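Putative pectin lyase (Geobacillus virus E2, PDB 7CHU) is a trimeric tailspike of a deep-sea thermophilic bacteriophage that probably recognises, and may cleave, polysaccharide on the surface of its host during cell invasion. Local coordinates at residues S104-S109 and T165-C170; K192-G197 and W218-I223; L212-V217 and L253-C258; A74-E79 and I114-T119. All coordinates share one frame; numbering follows the deposited sequence.

Contact 1 (S104-S109 and T165-C170); sequences SLNNAS and TAQRLC
Gln167 lays its side chain across Leu105 and Asn106 at about a right angle to both, and the carboxamide planes of Gln167 and Asn106 are turned 69° apart. Its OE1 comes within 3.5 Å of Leu105 CB, while NE2, the other arm of the amide, rests against Leu105 CD1. A water donates to Gln167 OE1 at 2.7 Å and, weakly, to the backbone O of Leu105, so it bridges the two segments. At Arg168 the backbone makes both direct hydrogen bonds of the contact, and both go to Asn106. Arg168 N gives a nearly straight bond (165°) to Asn106 OD1 at 3.0 Å, tilted from the plane of that amide, while Arg168 O accepts from Asn106 N at 3.0 Å. With Asn106 CG beside its own backbone N (chi1 -80°), the amide oxygen is carried back to Arg168 N, and one residue grips the peptide units on either side of Arg168 CA. The loop after helix 91-99 is thereby fastened just before strand 169-175, which lies in one coil of the right-handed parallel beta-helix expected of pectate lyase-like proteins. The guanidinium group of Arg168 leads away from the loop to Glu216, Ser195 and the ring of Trp218. Leu169 sends CD1 to within 4.0 Å of Leu105 CD2, the two side chains crossing obliquely. Cys170 closes the contact: its CB packs 3.4 Å from the carbonyl O of Asn106, and Ser133 OG bonds both to that oxygen and to Cys170 N.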
loop_
_atom_site.group_PDB
_atom_site.type_symbol
_atom_site.label_atom_id
_atom_site.label_comp_id
_atom_site.label_asym_id
_atom_site.label_seq_id
_atom_site.Cartn_x
_atom_site.Cartn_y
_atom_site.Cartn_z
ATOM N N SER A 104 -20.052 -13.467 23.666
ATOM C CA SER A 104 -19.905 -14.911 23.540
ATOM C C SER A 104 -18.892 -15.204 22.432
ATOM O O SER A 104 -18.032 -14.361 22.145
ATOM C CB SER A 104 -21.263 -15.573 23.275
ATOM O OG SER A 104 -21.904 -14.996 22.143
ATOM N N LEU A 105 -18.964 -16.376 21.804
ATOM C CA LEU A 105 -17.908 -16.797 20.889
ATOM C C LEU A 105 -18.398 -16.860 19.449
ATOM O O LEU A 105 -19.591 -16.717 19.156
ATOM C CB LEU A 105 -17.326 -18.152 21.300
ATOM C CG LEU A 105 -16.532 -18.122 22.598
ATOM C CD1 LEU A 105 -16.876 -19.352 23.405
ATOM C CD2 LEU A 105 -15.054 -18.057 22.314
ATOM N N ASN A 106 -17.444 -17.101 18.553
ATOM C CA ASN A 106 -17.651 -17.049 17.089
ATOM C C ASN A 106 -18.144 -15.630 16.760
ATOM O O ASN A 106 -17.664 -14.661 17.369
ATOM C CB ASN A 106 -18.570 -18.186 16.650
ATOM C CG ASN A 106 -17.837 -19.545 16.511
ATOM O OD1 ASN A 106 -16.602 -19.618 16.405
ATOM N ND2 ASN A 106 -18.615 -20.631 16.545
ATOM N N ASN A 107 -19.096 -15.476 15.831
ATOM C CA ASN A 107 -19.521 -14.152 15.369
ATOM C C ASN A 107 -20.020 -13.282 16.519
ATOM O O ASN A 107 -19.652 -12.107 16.615
ATOM C CB ASN A 107 -20.609 -14.299 14.309
ATOM C CG ASN A 107 -20.048 -14.430 12.906
ATOM O OD1 ASN A 107 -20.642 -13.934 11.950
ATOM N ND2 ASN A 107 -18.892 -15.089 12.772
ATOM N N ALA A 108 -20.865 -13.849 17.401
ATOM C CA ALA A 108 -21.424 -13.162 18.575
ATOM C C ALA A 108 -22.078 -11.831 18.206
ATOM O O ALA A 108 -21.869 -10.808 18.862
ATOM C CB ALA A 108 -20.368 -12.951 19.658
ATOM N N SER A 109 -22.910 -11.867 17.163
ATOM C CA SER A 109 -23.456 -10.642 16.583
ATOM C C SER A 109 -24.264 -9.862 17.612
ATOM O O SER A 109 -25.063 -10.428 18.364
ATOM C CB SER A 109 -24.331 -10.986 15.376
ATOM O OG SER A 109 -25.368 -10.048 15.218
ATOM N N THR A 165 -11.961 -24.106 22.788
ATOM C CA THR A 165 -11.117 -24.194 21.592
ATOM C C THR A 165 -11.740 -24.996 20.457
ATOM O O THR A 165 -11.065 -25.232 19.448
ATOM C CB THR A 165 -9.751 -24.787 21.921
ATOM O OG1 THR A 165 -9.930 -26.007 22.646
ATOM C CG2 THR A 165 -8.916 -23.799 22.740
ATOM N N ALA A 166 -12.984 -25.438 20.594
ATOM C CA ALA A 166 -13.734 -25.978 19.468
ATOM C C ALA A 166 -14.309 -24.872 18.585
ATOM O O ALA A 166 -14.870 -25.167 17.519
ATOM C CB ALA A 166 -14.857 -26.882 19.989
ATOM N N GLN A 167 -14.184 -23.617 19.027
ATOM C CA GLN A 167 -14.718 -22.411 18.428
ATOM C C GLN A 167 -13.579 -21.432 18.166
ATOM O O GLN A 167 -12.413 -21.674 18.508
ATOM C CB GLN A 167 -15.756 -21.738 19.344
ATOM C CG GLN A 167 -16.839 -22.600 19.928
ATOM C CD GLN A 167 -18.034 -21.747 20.298
ATOM O OE1 GLN A 167 -18.495 -20.935 19.485
ATOM N NE2 GLN A 167 -18.517 -21.887 21.529
ATOM N N ARG A 168 -13.934 -20.285 17.610
ATOM C CA ARG A 168 -12.960 -19.237 17.370
ATOM C C ARG A 168 -13.347 -17.958 18.098
ATOM O O ARG A 168 -14.503 -17.742 18.473
ATOM C CB ARG A 168 -12.819 -18.997 15.878
ATOM C CG ARG A 168 -12.429 -20.277 15.157
ATOM C CD ARG A 168 -12.046 -20.011 13.743
ATOM N NE ARG A 168 -10.817 -19.232 13.653
ATOM C CZ ARG A 168 -9.602 -19.760 13.720
ATOM N NH1 ARG A 168 -9.452 -21.076 13.883
ATOM N NH2 ARG A 168 -8.536 -18.973 13.606
ATOM N N LEU A 169 -12.342 -17.124 18.307
ATOM C CA LEU A 169 -12.528 -15.769 18.786
ATOM C C LEU A 169 -12.556 -14.844 17.579
ATOM O O LEU A 169 -11.619 -14.868 16.776
ATOM C CB LEU A 169 -11.374 -15.395 19.715
ATOM C CG LEU A 169 -11.675 -14.345 20.753
ATOM C CD1 LEU A 169 -12.736 -14.905 21.676
ATOM C CD2 LEU A 169 -10.403 -14.056 21.512
ATOM N N CYS A 170 -13.601 -14.017 17.458
ATOM C CA CYS A 170 -13.752 -13.156 16.287
ATOM C C CYS A 170 -13.806 -11.673 16.638
ATOM O O CYS A 170 -14.324 -11.274 17.689
ATOM C CB CYS A 170 -15.009 -13.519 15.490
ATOM S SG CYS A 170 -15.001 -15.200 14.885
HETATM O O HOH W 1 -20.973 -19.919 19.256
#

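Contact 2 (K192-G197 and W218-I223); sequences KKISLG and WDTNII
Trp218 and Ser195 are paired at a single backbone bridge, and Ser195 OG lies 3.6 Å from Trp218 CE3, oblique to the indole. The polar partner of that hydroxyl is Arg168, while Trp218 NE1 turns to Asn249 O. The backbone bond from Trp218 N to Ile194 O is almost straight (176°) at 2.9 Å. Trp218 O is held twice: Leu196 N and the hydroxyl of Thr220 donate to it from opposite faces of its carbonyl plane, the hydroxyl at 2.9 Å from well above that plane. Thr220 OG1 sits beside its own backbone N (chi1 -67°), where it can donate to Trp218 O and also accept from Gly197 N at 3.1 Å. Its other branch, CG2, packs on Gly197, the residue that has no side chain, and lies 3.5 Å from Gly197 O. Past the corner at Asp219, Asn221 N bonds to Gly197 O at 3.0 Å. Leu196 and Asp219 both have left-handed backbone angles, and the CA of Leu196 approaches Asp219 O at 3.0 Å. Asp219 OD1 reaches outward to Lys288 of the second subunit. Two successive coils thus bend at equivalent places, one stacked on the other, as at the corners between the parallel sheets of a right-handed beta-helix.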
loop_
_atom_site.group_PDB
_atom_site.type_symbol
_atom_site.label_atom_id
_atom_site.label_comp_id
_atom_site.label_asym_id
_atom_site.label_seq_id
_atom_site.Cartn_x
_atom_site.Cartn_y
_atom_site.Cartn_z
ATOM N N LYS A 192 -4.499 -16.465 19.489
ATOM C CA LYS A 192 -4.649 -17.872 19.140
ATOM C C LYS A 192 -6.089 -18.152 18.753
ATOM O O LYS A 192 -7.001 -17.782 19.497
ATOM C CB LYS A 192 -4.249 -18.786 20.309
ATOM C CG LYS A 192 -4.440 -20.281 20.013
ATOM C CD LYS A 192 -3.778 -21.136 21.076
ATOM C CE LYS A 192 -3.977 -22.612 20.789
ATOM N NZ LYS A 192 -3.148 -23.454 21.719
ATOM N N LYS A 193 -6.274 -18.809 17.608
ATOM C CA LYS A 193 -7.591 -19.234 17.119
ATOM C C LYS A 193 -8.536 -18.041 16.985
ATOM O O LYS A 193 -9.704 -18.072 17.390
ATOM C CB LYS A 193 -8.180 -20.334 18.004
ATOM C CG LYS A 193 -7.509 -21.688 17.758
ATOM C CD LYS A 193 -8.076 -22.758 18.699
ATOM C CE LYS A 193 -7.306 -24.064 18.602
ATOM N NZ LYS A 193 -7.524 -24.696 17.286
ATOM N N ILE A 194 -8.006 -16.971 16.403
ATOM C CA ILE A 194 -8.718 -15.715 16.235
ATOM C C ILE A 194 -9.050 -15.559 14.761
ATOM O O ILE A 194 -8.250 -15.934 13.897
ATOM C CB ILE A 194 -7.865 -14.534 16.735
ATOM C CG1 ILE A 194 -7.751 -14.549 18.253
ATOM C CG2 ILE A 194 -8.381 -13.198 16.223
ATOM C CD1 ILE A 194 -6.814 -13.439 18.733
ATOM N N SER A 195 -10.223 -15.011 14.474
ATOM C CA SER A 195 -10.608 -14.640 13.116
ATOM C C SER A 195 -10.982 -13.169 13.089
ATOM O O SER A 195 -11.553 -12.643 14.057
ATOM C CB SER A 195 -11.802 -15.465 12.608
ATOM O OG SER A 195 -11.416 -16.785 12.298
ATOM N N LEU A 196 -10.671 -12.510 11.972
ATOM C CA LEU A 196 -11.177 -11.161 11.690
ATOM C C LEU A 196 -10.764 -10.155 12.766
ATOM O O LEU A 196 -11.532 -9.265 13.138
ATOM C CB LEU A 196 -12.689 -11.184 11.497
ATOM C CG LEU A 196 -13.085 -11.907 10.203
ATOM C CD1 LEU A 196 -14.408 -12.678 10.289
ATOM C CD2 LEU A 196 -13.124 -10.903 9.087
ATOM N N GLY A 197 -9.528 -10.285 13.246
ATOM C CA GLY A 197 -8.980 -9.296 14.151
ATOM C C GLY A 197 -8.654 -7.994 13.437
ATOM O O GLY A 197 -8.326 -7.969 12.243
ATOM N N TRP A 218 -6.509 -16.186 11.621
ATOM C CA TRP A 218 -7.030 -15.999 10.274
ATOM C C TRP A 218 -7.531 -14.575 10.058
ATOM O O TRP A 218 -8.149 -13.979 10.952
ATOM C CB TRP A 218 -8.193 -16.936 9.990
ATOM C CG TRP A 218 -7.932 -18.377 10.212
ATOM C CD1 TRP A 218 -6.719 -18.986 10.399
ATOM C CD2 TRP A 218 -8.913 -19.419 10.219
ATOM N NE1 TRP A 218 -6.893 -20.338 10.528
ATOM C CE2 TRP A 218 -8.231 -20.628 10.443
ATOM C CE3 TRP A 218 -10.305 -19.440 10.078
ATOM C CZ2 TRP A 218 -8.894 -21.858 10.524
ATOM C CZ3 TRP A 218 -10.973 -20.671 10.180
ATOM C CH2 TRP A 218 -10.267 -21.854 10.394
ATOM N N ASP A 219 -7.297 -14.049 8.860
ATOM C CA ASP A 219 -8.024 -12.876 8.342
ATOM C C ASP A 219 -7.935 -11.680 9.285
ATOM O O ASP A 219 -8.937 -11.063 9.654
ATOM C CB ASP A 219 -9.487 -13.225 8.059
ATOM C CG ASP A 219 -9.653 -14.344 7.023
ATOM O OD1 ASP A 219 -9.249 -14.164 5.858
ATOM O OD2 ASP A 219 -10.240 -15.402 7.340
ATOM N N THR A 220 -6.716 -11.342 9.684
ATOM C CA THR A 220 -6.503 -10.303 10.682
ATOM C C THR A 220 -5.610 -9.195 10.131
ATOM O O THR A 220 -4.529 -9.468 9.597
ATOM C CB THR A 220 -5.929 -10.971 11.943
ATOM O OG1 THR A 220 -6.968 -11.799 12.473
ATOM C CG2 THR A 220 -5.503 -9.965 12.990
ATOM N N ASN A 221 -6.080 -7.950 10.242
ATOM C CA ASN A 221 -5.357 -6.771 9.774
ATOM C C ASN A 221 -4.623 -6.113 10.933
ATOM O O ASN A 221 -5.208 -5.871 11.997
ATOM C CB ASN A 221 -6.293 -5.737 9.148
ATOM C CG ASN A 221 -6.946 -6.222 7.886
ATOM O OD1 ASN A 221 -6.512 -7.200 7.283
ATOM N ND2 ASN A 221 -8.004 -5.538 7.476
ATOM N N ILE A 222 -3.355 -5.798 10.712
ATOM C CA ILE A 222 -2.500 -5.182 11.717
ATOM C C ILE A 222 -1.818 -3.994 11.059
ATOM O O ILE A 222 -0.912 -4.172 10.240
ATOM C CB ILE A 222 -1.472 -6.174 12.284
ATOM C CG1 ILE A 222 -2.200 -7.353 12.944
ATOM C CG2 ILE A 222 -0.526 -5.471 13.282
ATOM C CD1 ILE A 222 -1.306 -8.550 13.212
ATOM N N ILE A 223 -2.253 -2.784 11.410
ATOM C CA ILE A 223 -1.800 -1.549 10.784
ATOM C C ILE A 223 -0.988 -0.757 11.797
ATOM O O ILE A 223 -1.449 -0.532 12.914
ATOM C CB ILE A 223 -3.003 -0.729 10.266
ATOM C CG1 ILE A 223 -3.855 -1.568 9.309
ATOM C CG2 ILE A 223 -2.559 0.591 9.595
ATOM C CD1 ILE A 223 -5.190 -0.886 8.953
#

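Contact 3 (L212-V217 and L253-C258); sequences LYIEEV and LLFIAC
Leu253 and Phe255 reach across the interior of the parallel beta-helix to Leu212, Ile214 and Val217 on another of its walls. The axes of strands 212-215 and 253-256 are 11.8 Å apart at closest, too far for backbone bonding, and side chains fill the distance; the strands run nearly antiparallel, at 153°. Aliphatic contacts come first. Ile214 CG2 and Leu253 CD1 meet tip to tip at 3.8 Å; CG2 is anti to the backbone N of Ile214 (chi1 of CG1 -65°), which leaves the longer branch, CG1-CD1, to reach Phe255. The other methyl of Leu253, CD2, turns to Val217, and these two side chains cross at about a right angle. One leucine thereby spans two residues of the opposing segment. Aromatic contacts follow: the Phe255 ring presents its edge, with Ile214 CD1 4.0 Å from CZ and Leu212 CD2 4.3 Å from CE2, both near the ring plane. Phe255 also stacks on Phe284, and Ile222 packs against it. Among polar groups, Tyr213 OH donates to Glu215 OE2 at 2.8 Å on the outward side of strand 212-215, and Glu216, at the bend that follows, forms a salt bridge with Lys193. Between the two segments the closest approach is that of Val217 CG1 to Leu253 CD2, at 3.5 Å.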
loop_
_atom_site.group_PDB
_atom_site.type_symbol
_atom_site.label_atom_id
_atom_site.label_comp_id
_atom_site.label_asym_id
_atom_site.label_seq_id
_atom_site.Cartn_x
_atom_site.Cartn_y
_atom_site.Cartn_z
ATOM N N LEU A 212 5.014 -10.552 19.931
ATOM C CA LEU A 212 3.658 -10.886 19.521
ATOM C C LEU A 212 3.681 -12.351 19.101
ATOM O O LEU A 212 4.426 -12.726 18.193
ATOM C CB LEU A 212 3.202 -9.964 18.382
ATOM C CG LEU A 212 1.891 -10.210 17.644
ATOM C CD1 LEU A 212 0.723 -10.011 18.615
ATOM C CD2 LEU A 212 1.777 -9.259 16.449
ATOM N N TYR A 213 2.938 -13.189 19.806
ATOM C CA TYR A 213 2.836 -14.608 19.481
ATOM C C TYR A 213 1.498 -14.851 18.805
ATOM O O TYR A 213 0.456 -14.363 19.276
ATOM C CB TYR A 213 2.969 -15.479 20.738
ATOM C CG TYR A 213 2.797 -16.961 20.450
ATOM C CD1 TYR A 213 3.832 -17.707 19.880
ATOM C CD2 TYR A 213 1.608 -17.602 20.724
ATOM C CE1 TYR A 213 3.669 -19.044 19.602
ATOM C CE2 TYR A 213 1.433 -18.952 20.441
ATOM C CZ TYR A 213 2.471 -19.661 19.885
ATOM O OH TYR A 213 2.306 -20.994 19.602
ATOM N N ILE A 214 1.525 -15.584 17.700
ATOM C CA ILE A 214 0.368 -15.745 16.824
ATOM C C ILE A 214 0.285 -17.219 16.449
ATOM O O ILE A 214 1.229 -17.768 15.877
ATOM C CB ILE A 214 0.481 -14.858 15.559
ATOM C CG1 ILE A 214 0.458 -13.369 15.946
ATOM C CG2 ILE A 214 -0.631 -15.153 14.545
ATOM C CD1 ILE A 214 0.722 -12.413 14.745
ATOM N N GLU A 215 -0.832 -17.868 16.778
ATOM C CA GLU A 215 -1.010 -19.288 16.491
ATOM C C GLU A 215 -2.395 -19.509 15.911
ATOM O O GLU A 215 -3.391 -19.194 16.562
ATOM C CB GLU A 215 -0.834 -20.146 17.748
ATOM C CG GLU A 215 -1.115 -21.620 17.465
ATOM C CD GLU A 215 -1.008 -22.507 18.722
ATOM O OE1 GLU A 215 -1.695 -23.550 18.777
ATOM O OE2 GLU A 215 -0.233 -22.165 19.643
ATOM N N GLU A 216 -2.450 -20.039 14.696
ATOM C CA GLU A 216 -3.694 -20.334 14.000
ATOM C C GLU A 216 -4.637 -19.130 13.980
ATOM O O GLU A 216 -5.789 -19.198 14.412
ATOM C CB GLU A 216 -4.380 -21.564 14.609
ATOM C CG GLU A 216 -5.336 -22.228 13.616
ATOM C CD GLU A 216 -6.297 -23.205 14.285
ATOM O OE1 GLU A 216 -5.839 -23.984 15.175
ATOM O OE2 GLU A 216 -7.504 -23.191 13.923
ATOM N N VAL A 217 -4.145 -18.018 13.438
ATOM C CA VAL A 217 -4.924 -16.784 13.355
ATOM C C VAL A 217 -5.245 -16.513 11.893
ATOM O O VAL A 217 -4.361 -16.604 11.030
ATOM C CB VAL A 217 -4.191 -15.598 14.001
ATOM C CG1 VAL A 217 -4.926 -14.291 13.690
ATOM C CG2 VAL A 217 -4.101 -15.819 15.508
ATOM N N LEU A 253 -2.885 -12.891 7.533
ATOM C CA LEU A 253 -2.376 -11.867 8.438
ATOM C C LEU A 253 -1.786 -10.736 7.599
ATOM O O LEU A 253 -0.818 -10.965 6.865
ATOM C CB LEU A 253 -1.296 -12.434 9.355
ATOM C CG LEU A 253 -1.598 -13.656 10.246
ATOM C CD1 LEU A 253 -0.317 -14.141 10.907
ATOM C CD2 LEU A 253 -2.596 -13.273 11.283
ATOM N N LEU A 254 -2.333 -9.527 7.721
ATOM C CA LEU A 254 -1.884 -8.382 6.924
ATOM C C LEU A 254 -1.230 -7.362 7.842
ATOM O O LEU A 254 -1.917 -6.695 8.623
ATOM C CB LEU A 254 -3.045 -7.751 6.156
ATOM C CG LEU A 254 -3.253 -8.304 4.734
ATOM C CD1 LEU A 254 -3.679 -9.792 4.696
ATOM C CD2 LEU A 254 -4.228 -7.457 3.905
ATOM N N PHE A 255 0.092 -7.245 7.750
ATOM C CA PHE A 255 0.851 -6.230 8.467
ATOM C C PHE A 255 1.060 -5.055 7.516
ATOM O O PHE A 255 1.669 -5.216 6.456
ATOM C CB PHE A 255 2.198 -6.783 8.946
ATOM C CG PHE A 255 2.091 -7.952 9.901
ATOM C CD1 PHE A 255 1.828 -9.229 9.436
ATOM C CD2 PHE A 255 2.287 -7.764 11.261
ATOM C CE1 PHE A 255 1.768 -10.308 10.312
ATOM C CE2 PHE A 255 2.208 -8.831 12.154
ATOM C CZ PHE A 255 1.933 -10.109 11.681
ATOM N N ILE A 256 0.514 -3.891 7.857
ATOM C CA ILE A 256 0.519 -2.750 6.956
ATOM C C ILE A 256 1.232 -1.609 7.646
ATOM O O ILE A 256 0.866 -1.223 8.762
ATOM C CB ILE A 256 -0.894 -2.340 6.531
ATOM C CG1 ILE A 256 -1.581 -3.487 5.777
ATOM C CG2 ILE A 256 -0.821 -1.066 5.668
ATOM C CD1 ILE A 256 -3.073 -3.198 5.463
ATOM N N ALA A 257 2.274 -1.091 7.006
ATOM C CA ALA A 257 2.999 0.057 7.552
ATOM C C ALA A 257 3.488 -0.238 8.972
ATOM O O ALA A 257 3.398 0.598 9.873
ATOM C CB ALA A 257 2.116 1.319 7.525
ATOM N N CYS A 258 4.011 -1.438 9.178
ATOM C CA CYS A 258 4.476 -1.830 10.498
ATOM C C CYS A 258 5.960 -1.497 10.633
ATOM O O CYS A 258 6.668 -1.330 9.641
ATOM C CB CYS A 258 4.212 -3.314 10.714
ATOM S SG CYS A 258 2.418 -3.618 10.907
#

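Contact 4 (A74-E79 and I114-T119); sequences AVNVKE and IVYFPT
Val75 and Asn76 pair in parallel with Val115 and Tyr116, framed by three backbone hydrogen bonds: Val75 N to Ile114 O, Tyr116 N to Val75 O at 2.7 Å, and Val77 N to Tyr116 O at 3.1 Å. Helix 91-99 connects the two strands, making a beta-alpha-beta unit at the N-terminal end of the beta-helix, and packs on Val77, Val115 and Phe117. Toward that helix, Val77 CG1 meets Val115 CG1 at 3.6 Å, the two valines crossing at about a right angle. The other methyl of Val77, CG2, is wedged between its own backbone N and carbonyl carbon (chi1 of CG1 -62°) and rests on Pro118 CD. Asn76 and Tyr116 share the other face and lie side by side, with amide and ring planes 77° apart and Asn76 ND2 at the edge of the ring, 3.7 Å from CD2. Asn76 OD1 touches Pro118 CG at 3.3 Å and accepts in its carbonyl plane from Lys78 N, an Asx turn that leads the strand into the 3-10 segment; ND2 bonds to Thr72 of the third subunit. Ala74 CB packs on Ile114 CG2 and Tyr116 CB. In a CH-pi contact over the face of the Phe117 ring, Val77 CG1 stands 3.9 Å from the centroid, only 7° off the normal.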
loop_
_atom_site.group_PDB
_atom_site.type_symbol
_atom_site.label_atom_id
_atom_site.label_comp_id
_atom_site.label_asym_id
_atom_site.label_seq_id
_atom_site.Cartn_x
_atom_site.Cartn_y
_atom_site.Cartn_z
ATOM N N ALA A 74 -18.081 2.997 25.637
ATOM C CA ALA A 74 -16.989 2.105 26.009
ATOM C C ALA A 74 -17.059 1.825 27.499
ATOM O O ALA A 74 -17.591 2.622 28.277
ATOM C CB ALA A 74 -15.618 2.706 25.657
ATOM N N VAL A 75 -16.522 0.669 27.883
ATOM C CA VAL A 75 -16.241 0.367 29.275
ATOM C C VAL A 75 -14.876 0.957 29.589
ATOM O O VAL A 75 -13.874 0.557 28.993
ATOM C CB VAL A 75 -16.274 -1.140 29.539
ATOM C CG1 VAL A 75 -15.932 -1.424 30.990
ATOM C CG2 VAL A 75 -17.639 -1.691 29.188
ATOM N N ASN A 76 -14.838 1.913 30.512
ATOM C CA ASN A 76 -13.605 2.547 30.959
ATOM C C ASN A 76 -13.046 1.760 32.136
ATOM O O ASN A 76 -13.746 1.557 33.142
ATOM C CB ASN A 76 -13.881 4.006 31.350
ATOM C CG ASN A 76 -12.614 4.838 31.510
ATOM O OD1 ASN A 76 -11.691 4.437 32.193
ATOM N ND2 ASN A 76 -12.562 6.003 30.850
ATOM N N VAL A 77 -11.794 1.302 32.015
ATOM C CA VAL A 77 -11.185 0.533 33.104
ATOM C C VAL A 77 -11.142 1.342 34.396
ATOM O O VAL A 77 -11.122 0.767 35.485
ATOM C CB VAL A 77 -9.768 0.040 32.720
ATOM C CG1 VAL A 77 -9.840 -0.884 31.510
ATOM C CG2 VAL A 77 -8.817 1.242 32.467
ATOM N N LYS A 78 -11.175 2.674 34.312
ATOM C CA LYS A 78 -11.177 3.466 35.543
ATOM C C LYS A 78 -12.431 3.211 36.375
ATOM O O LYS A 78 -12.411 3.380 37.598
ATOM C CB LYS A 78 -11.061 4.957 35.213
ATOM C CG LYS A 78 -10.055 5.694 36.057
ATOM C CD LYS A 78 -10.238 7.201 35.971
ATOM C CE LYS A 78 -9.591 7.899 37.166
ATOM N NZ LYS A 78 -9.148 9.293 36.837
ATOM N N GLU A 79 -13.535 2.826 35.725
ATOM C CA GLU A 79 -14.741 2.443 36.446
ATOM C C GLU A 79 -14.517 1.260 37.364
ATOM O O GLU A 79 -15.333 1.018 38.261
ATOM C CB GLU A 79 -15.863 2.060 35.484
ATOM C CG GLU A 79 -16.259 3.100 34.471
ATOM C CD GLU A 79 -17.166 2.499 33.399
ATOM O OE1 GLU A 79 -17.905 1.534 33.741
ATOM O OE2 GLU A 79 -17.117 2.968 32.227
ATOM N N ILE A 114 -15.941 -1.852 23.282
ATOM C CA ILE A 114 -14.603 -1.336 23.552
ATOM C C ILE A 114 -14.359 -1.360 25.051
ATOM O O ILE A 114 -15.241 -0.988 25.838
ATOM C CB ILE A 114 -14.429 0.099 23.002
ATOM C CG1 ILE A 114 -14.448 0.119 21.468
ATOM C CG2 ILE A 114 -13.142 0.741 23.542
ATOM C CD1 ILE A 114 -14.183 1.524 20.862
ATOM N N VAL A 115 -13.158 -1.783 25.444
ATOM C CA VAL A 115 -12.610 -1.549 26.775
ATOM C C VAL A 115 -11.558 -0.453 26.650
ATOM O O VAL A 115 -10.518 -0.639 26.002
ATOM C CB VAL A 115 -11.999 -2.823 27.370
ATOM C CG1 VAL A 115 -11.329 -2.489 28.715
ATOM C CG2 VAL A 115 -13.076 -3.899 27.547
ATOM N N TYR A 116 -11.804 0.694 27.272
ATOM C CA TYR A 116 -11.002 1.882 27.027
ATOM C C TYR A 116 -10.061 2.128 28.196
ATOM O O TYR A 116 -10.491 2.096 29.359
ATOM C CB TYR A 116 -11.890 3.108 26.818
ATOM C CG TYR A 116 -11.033 4.331 26.628
ATOM C CD1 TYR A 116 -10.306 4.504 25.457
ATOM C CD2 TYR A 116 -10.900 5.277 27.637
ATOM C CE1 TYR A 116 -9.489 5.633 25.273
ATOM C CE2 TYR A 116 -10.089 6.395 27.467
ATOM C CZ TYR A 116 -9.391 6.570 26.289
ATOM O OH TYR A 116 -8.582 7.683 26.129
ATOM N N PHE A 117 -8.791 2.380 27.881
ATOM C CA PHE A 117 -7.735 2.619 28.874
ATOM C C PHE A 117 -7.306 4.077 28.750
ATOM O O PHE A 117 -6.600 4.417 27.782
ATOM C CB PHE A 117 -6.508 1.710 28.642
ATOM C CG PHE A 117 -6.755 0.234 28.792
ATOM C CD1 PHE A 117 -7.558 -0.456 27.896
ATOM C CD2 PHE A 117 -6.111 -0.479 29.784
ATOM C CE1 PHE A 117 -7.766 -1.817 28.038
ATOM C CE2 PHE A 117 -6.308 -1.853 29.941
ATOM C CZ PHE A 117 -7.140 -2.522 29.066
ATOM N N PRO A 118 -7.661 4.961 29.681
ATOM C CA PRO A 118 -7.235 6.365 29.579
ATOM C C PRO A 118 -5.730 6.483 29.744
ATOM O O PRO A 118 -5.045 5.554 30.186
ATOM C CB PRO A 118 -7.966 7.070 30.739
ATOM C CG PRO A 118 -9.055 6.100 31.179
ATOM C CD PRO A 118 -8.512 4.729 30.869
ATOM N N THR A 119 -5.224 7.653 29.351
ATOM C CA THR A 119 -3.815 7.989 29.524
ATOM C C THR A 119 -3.300 7.507 30.872
ATOM O O THR A 119 -3.947 7.715 31.904
ATOM C CB THR A 119 -3.633 9.496 29.404
ATOM O OG1 THR A 119 -3.945 9.889 28.061
ATOM C CG2 THR A 119 -2.188 9.890 29.730
#

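All four contacts belong to one beta-helix. Contact 4 lies toward its N-terminal end, with its centre about 23 Å from those of contacts 1 and 2 and about 25 Å from that of contact 3, touching none of them. Along the chain contacts 1 and 4 alternate their segments and close before contacts 2 and 3 open; these two also alternate, with centres about 7 Å apart and strands 220-228 and 251-256 as neighbours. Strands 169-175 and 187-195 join contact 1 to contact 2, and a salt bridge to Glu216 joins it to contact 3. N-terminal unit, loop attachment, coil corner and hydrophobic interior are thus parts of one solenoid, which also meets the trimer's other subunits.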